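Local coordinates for protein secreted in xylem 3 (Fusarium oxysporum, PDB 5OD4) that is a secreted fungal effector, also called Avr2, that probably suppresses plant immunity and can apparently itself be recognised by the host, at residues Ala92-Arg100 and Ile111-Tyr121. Numbering follows the deposited sequence.
Sequences AGDCFHTAR and ISWDADASYTY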
loop_
_atom_site.group_PDB
_atom_site.type_symbol
_atom_site.label_atom_id
_atom_site.label_comp_id
_atom_site.label_asym_id
_atom_site.label_seq_id
_atom_site.Cartn_x
_atom_site.Cartn_y
_atom_site.Cartn_z
ATOM N N ALA A 92 2.567 10.712 -15.686
ATOM C CA ALA A 92 1.343 10.840 -14.936
ATOM C C ALA A 92 1.101 9.817 -13.889
ATOM O O ALA A 92 0.323 10.056 -12.944
ATOM C CB ALA A 92 0.207 10.840 -15.885
ATOM N N GLY A 93 1.717 8.654 -14.058
ATOM C CA GLY A 93 1.455 7.526 -13.185
ATOM C C GLY A 93 0.196 6.752 -13.541
ATOM O O GLY A 93 -0.670 7.246 -14.263
ATOM N N ASP A 94 0.126 5.529 -13.008
ATOM C CA ASP A 94 -0.988 4.642 -13.178
ATOM C C ASP A 94 -1.606 4.285 -11.843
ATOM O O ASP A 94 -0.868 4.032 -10.884
ATOM C CB ASP A 94 -0.545 3.251 -13.746
ATOM C CG ASP A 94 0.243 3.266 -14.953
ATOM O OD1 ASP A 94 -0.106 4.035 -15.870
ATOM O OD2 ASP A 94 1.241 2.435 -15.009
ATOM N N CYS A 95 -2.933 4.171 -11.796
ATOM C CA CYS A 95 -3.580 3.483 -10.688
ATOM C C CYS A 95 -3.312 1.996 -10.873
ATOM O O CYS A 95 -3.713 1.425 -11.870
ATOM C CB CYS A 95 -5.079 3.753 -10.675
ATOM S SG CYS A 95 -5.926 2.990 -9.269
ATOM N N PHE A 96 -2.616 1.398 -9.932
ATOM C CA PHE A 96 -2.049 0.077 -10.095
ATOM C C PHE A 96 -2.864 -0.998 -9.407
ATOM O O PHE A 96 -3.258 -1.995 -10.033
ATOM C CB PHE A 96 -0.593 0.128 -9.605
ATOM C CG PHE A 96 0.228 -1.098 -9.883
ATOM C CD1 PHE A 96 0.087 -1.864 -11.016
ATOM C CD2 PHE A 96 1.252 -1.434 -8.971
ATOM C CE1 PHE A 96 0.900 -2.985 -11.224
ATOM C CE2 PHE A 96 2.088 -2.517 -9.186
ATOM C CZ PHE A 96 1.912 -3.292 -10.320
ATOM N N HIS A 97 -3.136 -0.828 -8.119
ATOM C CA HIS A 97 -3.943 -1.788 -7.365
ATOM C C HIS A 97 -4.674 -1.058 -6.262
ATOM O O HIS A 97 -4.169 -0.077 -5.736
ATOM C CB HIS A 97 -3.079 -2.887 -6.731
ATOM C CG HIS A 97 -2.517 -3.864 -7.693
ATOM N ND1 HIS A 97 -3.298 -4.759 -8.371
ATOM C CD2 HIS A 97 -1.257 -4.031 -8.174
ATOM C CE1 HIS A 97 -2.531 -5.475 -9.189
ATOM N NE2 HIS A 97 -1.284 -5.052 -9.081
ATOM N N THR A 98 -5.829 -1.594 -5.884
ATOM C CA THR A 98 -6.570 -1.066 -4.747
ATOM C C THR A 98 -7.111 -2.196 -3.896
ATOM O O THR A 98 -7.227 -3.339 -4.347
ATOM C CB THR A 98 -7.736 -0.163 -5.196
ATOM O OG1 THR A 98 -8.707 -0.978 -5.835
ATOM C CG2 THR A 98 -7.298 0.961 -6.150
ATOM N N ALA A 99 -7.457 -1.857 -2.655
ATOM C CA ALA A 99 -8.073 -2.801 -1.739
ATOM C C ALA A 99 -8.937 -2.042 -0.759
ATOM O O ALA A 99 -8.905 -0.844 -0.670
ATOM C CB ALA A 99 -7.027 -3.629 -1.014
ATOM N N ARG A 100 -9.805 -2.797 -0.079
ATOM C CA ARG A 100 -10.701 -2.260 0.946
ATOM C C ARG A 100 -10.483 -2.969 2.268
ATOM O O ARG A 100 -10.281 -4.184 2.304
ATOM C CB ARG A 100 -12.154 -2.427 0.538
ATOM C CG ARG A 100 -12.519 -1.801 -0.794
ATOM C CD ARG A 100 -12.659 -0.307 -0.685
ATOM N NE ARG A 100 -13.840 0.035 0.099
ATOM C CZ ARG A 100 -14.164 1.254 0.493
ATOM N NH1 ARG A 100 -13.386 2.274 0.176
ATOM N NH2 ARG A 100 -15.238 1.417 1.228
ATOM N N ILE A 111 -2.516 -6.329 -0.919
ATOM C CA ILE A 111 -2.221 -6.099 -2.322
ATOM C C ILE A 111 -0.873 -6.711 -2.630
ATOM O O ILE A 111 0.034 -6.587 -1.814
ATOM C CB ILE A 111 -2.202 -4.592 -2.616
ATOM C CG1 ILE A 111 -3.551 -3.962 -2.359
ATOM C CG2 ILE A 111 -1.680 -4.303 -3.988
ATOM C CD1 ILE A 111 -3.549 -2.465 -2.431
ATOM N N SER A 112 -0.718 -7.315 -3.809
ATOM C CA SER A 112 0.619 -7.811 -4.184
ATOM C C SER A 112 0.790 -7.768 -5.677
ATOM O O SER A 112 -0.178 -7.721 -6.428
ATOM C CB SER A 112 0.874 -9.214 -3.654
ATOM O OG SER A 112 0.039 -10.185 -4.254
ATOM N N TRP A 113 2.057 -7.797 -6.084
ATOM C CA TRP A 113 2.414 -7.722 -7.510
ATOM C C TRP A 113 3.806 -8.275 -7.715
ATOM O O TRP A 113 4.584 -8.410 -6.775
ATOM C CB TRP A 113 2.286 -6.306 -8.057
ATOM C CG TRP A 113 3.183 -5.278 -7.441
ATOM C CD1 TRP A 113 4.436 -4.931 -7.836
ATOM C CD2 TRP A 113 2.854 -4.397 -6.367
ATOM N NE1 TRP A 113 4.908 -3.880 -7.090
ATOM C CE2 TRP A 113 3.948 -3.535 -6.179
ATOM C CE3 TRP A 113 1.712 -4.217 -5.555
ATOM C CZ2 TRP A 113 3.924 -2.521 -5.241
ATOM C CZ3 TRP A 113 1.731 -3.224 -4.616
ATOM C CH2 TRP A 113 2.816 -2.394 -4.461
ATOM N N ASP A 114 4.146 -8.594 -8.957
ATOM C CA ASP A 114 5.505 -9.051 -9.280
ATOM C C ASP A 114 6.463 -7.868 -9.080
ATOM O O ASP A 114 6.296 -6.809 -9.661
ATOM C CB ASP A 114 5.579 -9.541 -10.719
ATOM C CG ASP A 114 4.818 -10.820 -10.962
ATOM O OD1 ASP A 114 4.512 -11.586 -10.040
ATOM O OD2 ASP A 114 4.609 -11.130 -12.159
ATOM N N ALA A 115 7.506 -8.081 -8.292
ATOM C CA ALA A 115 8.393 -6.986 -7.930
ATOM C C ALA A 115 9.053 -6.399 -9.159
ATOM O O ALA A 115 9.507 -7.142 -10.044
ATOM C CB ALA A 115 9.424 -7.479 -6.945
ATOM N N ASP A 116 9.138 -5.074 -9.210
ATOM C CA ASP A 116 9.648 -4.361 -10.372
ATOM C C ASP A 116 10.299 -3.066 -9.917
ATOM O O ASP A 116 9.641 -2.186 -9.350
ATOM C CB ASP A 116 8.542 -4.126 -11.393
ATOM C CG ASP A 116 9.053 -3.550 -12.743
ATOM O OD1 ASP A 116 10.080 -2.903 -12.793
ATOM O OD2 ASP A 116 8.376 -3.767 -13.790
ATOM N N ALA A 117 11.595 -2.957 -10.179
ATOM C CA ALA A 117 12.384 -1.802 -9.772
ATOM C C ALA A 117 12.211 -0.571 -10.647
ATOM O O ALA A 117 12.728 0.490 -10.323
ATOM C CB ALA A 117 13.868 -2.168 -9.751
ATOM N N SER A 118 11.463 -0.685 -11.738
ATOM C CA SER A 118 11.324 0.373 -12.750
ATOM C C SER A 118 10.203 1.361 -12.469
ATOM O O SER A 118 9.929 2.195 -13.330
ATOM C CB SER A 118 11.154 -0.226 -14.155
ATOM O OG SER A 118 9.893 -0.805 -14.370
ATOM N N TYR A 119 9.541 1.253 -11.317
ATOM C CA TYR A 119 8.532 2.208 -10.901
ATOM C C TYR A 119 8.789 2.603 -9.456
ATOM O O TYR A 119 9.326 1.818 -8.680
ATOM C CB TYR A 119 7.123 1.594 -10.956
ATOM C CG TYR A 119 6.676 1.182 -12.299
ATOM C CD1 TYR A 119 6.988 -0.074 -12.797
ATOM C CD2 TYR A 119 5.893 2.021 -13.078
ATOM C CE1 TYR A 119 6.546 -0.478 -14.047
ATOM C CE2 TYR A 119 5.417 1.605 -14.329
ATOM C CZ TYR A 119 5.751 0.353 -14.791
ATOM O OH TYR A 119 5.295 -0.034 -16.030
ATOM N N THR A 120 8.349 3.800 -9.103
ATOM C CA THR A 120 8.179 4.199 -7.713
ATOM C C THR A 120 6.707 4.010 -7.362
ATOM O O THR A 120 5.829 4.300 -8.188
ATOM C CB THR A 120 8.574 5.691 -7.507
ATOM O OG1 THR A 120 9.911 5.902 -8.020
ATOM C CG2 THR A 120 8.539 6.110 -6.055
ATOM N N TYR A 121 6.441 3.548 -6.147
ATOM C CA TYR A 121 5.100 3.199 -5.723
ATOM C C TYR A 121 4.612 4.163 -4.658
ATOM O O TYR A 121 5.368 4.549 -3.766
ATOM C CB TYR A 121 5.088 1.739 -5.177
ATOM C CG TYR A 121 5.572 0.782 -6.216
ATOM C CD1 TYR A 121 4.734 0.362 -7.225
ATOM C CD2 TYR A 121 6.875 0.348 -6.247
ATOM C CE1 TYR A 121 5.185 -0.491 -8.227
ATOM C CE2 TYR A 121 7.356 -0.489 -7.242
ATOM C CZ TYR A 121 6.503 -0.892 -8.232
ATOM O OH TYR A 121 6.919 -1.714 -9.266
HETATM O O HOH W 1 2.912 1.180 -16.747
#
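Phe96 turns the edge of its ring onto the face of the Trp113 indole, a T-shaped pair with the planes at 63° and the ring centroid 4.7 Å from that of the five-membered ring. The corner CE2 makes the touch, 3.4 Å from Trp113 CG, and it also meets Tyr121, whose CE1 lies 3.8 Å from Phe96 CE2. Tyr121 in turn has Trp113 CZ2 over one face, and its OH donates to Asp116 O in the carbonyl plane, on a lone pair, which ties the ring to the turn between strands 109-114 and 119-127. With CG between the backbone N and the carbonyl carbon (chi1 63°), the indole extends back toward Ile111, whose CG2 lies in plane at its edge, and presents a face to Phe96.

His97 also points across, because the classic beta bulge at Phe96 and His97, both opposite Val81, puts two successive side chains on the same side. Its CD2 sits over the centre of the Phe96 ring, while its CB packs 3.4 Å from Ile111 CG2, the branch anti to the backbone N. The other branch of Ile111 runs to Ala99, with CG1 3.7 Å from Ala99 CB. At the far end the link is polar: one water donates to Asp94 OD2 and hydrogen-bonds Tyr119 OH, and Arg83 both salt-bridges Asp94 and lies in cation-pi contact with Tyr119.

Strands 94-101 and 109-114 are edge strands of different antiparallel sheets, and side chains packed between two such sheets are the hallmark of a beta-sandwich, the fold of this effector.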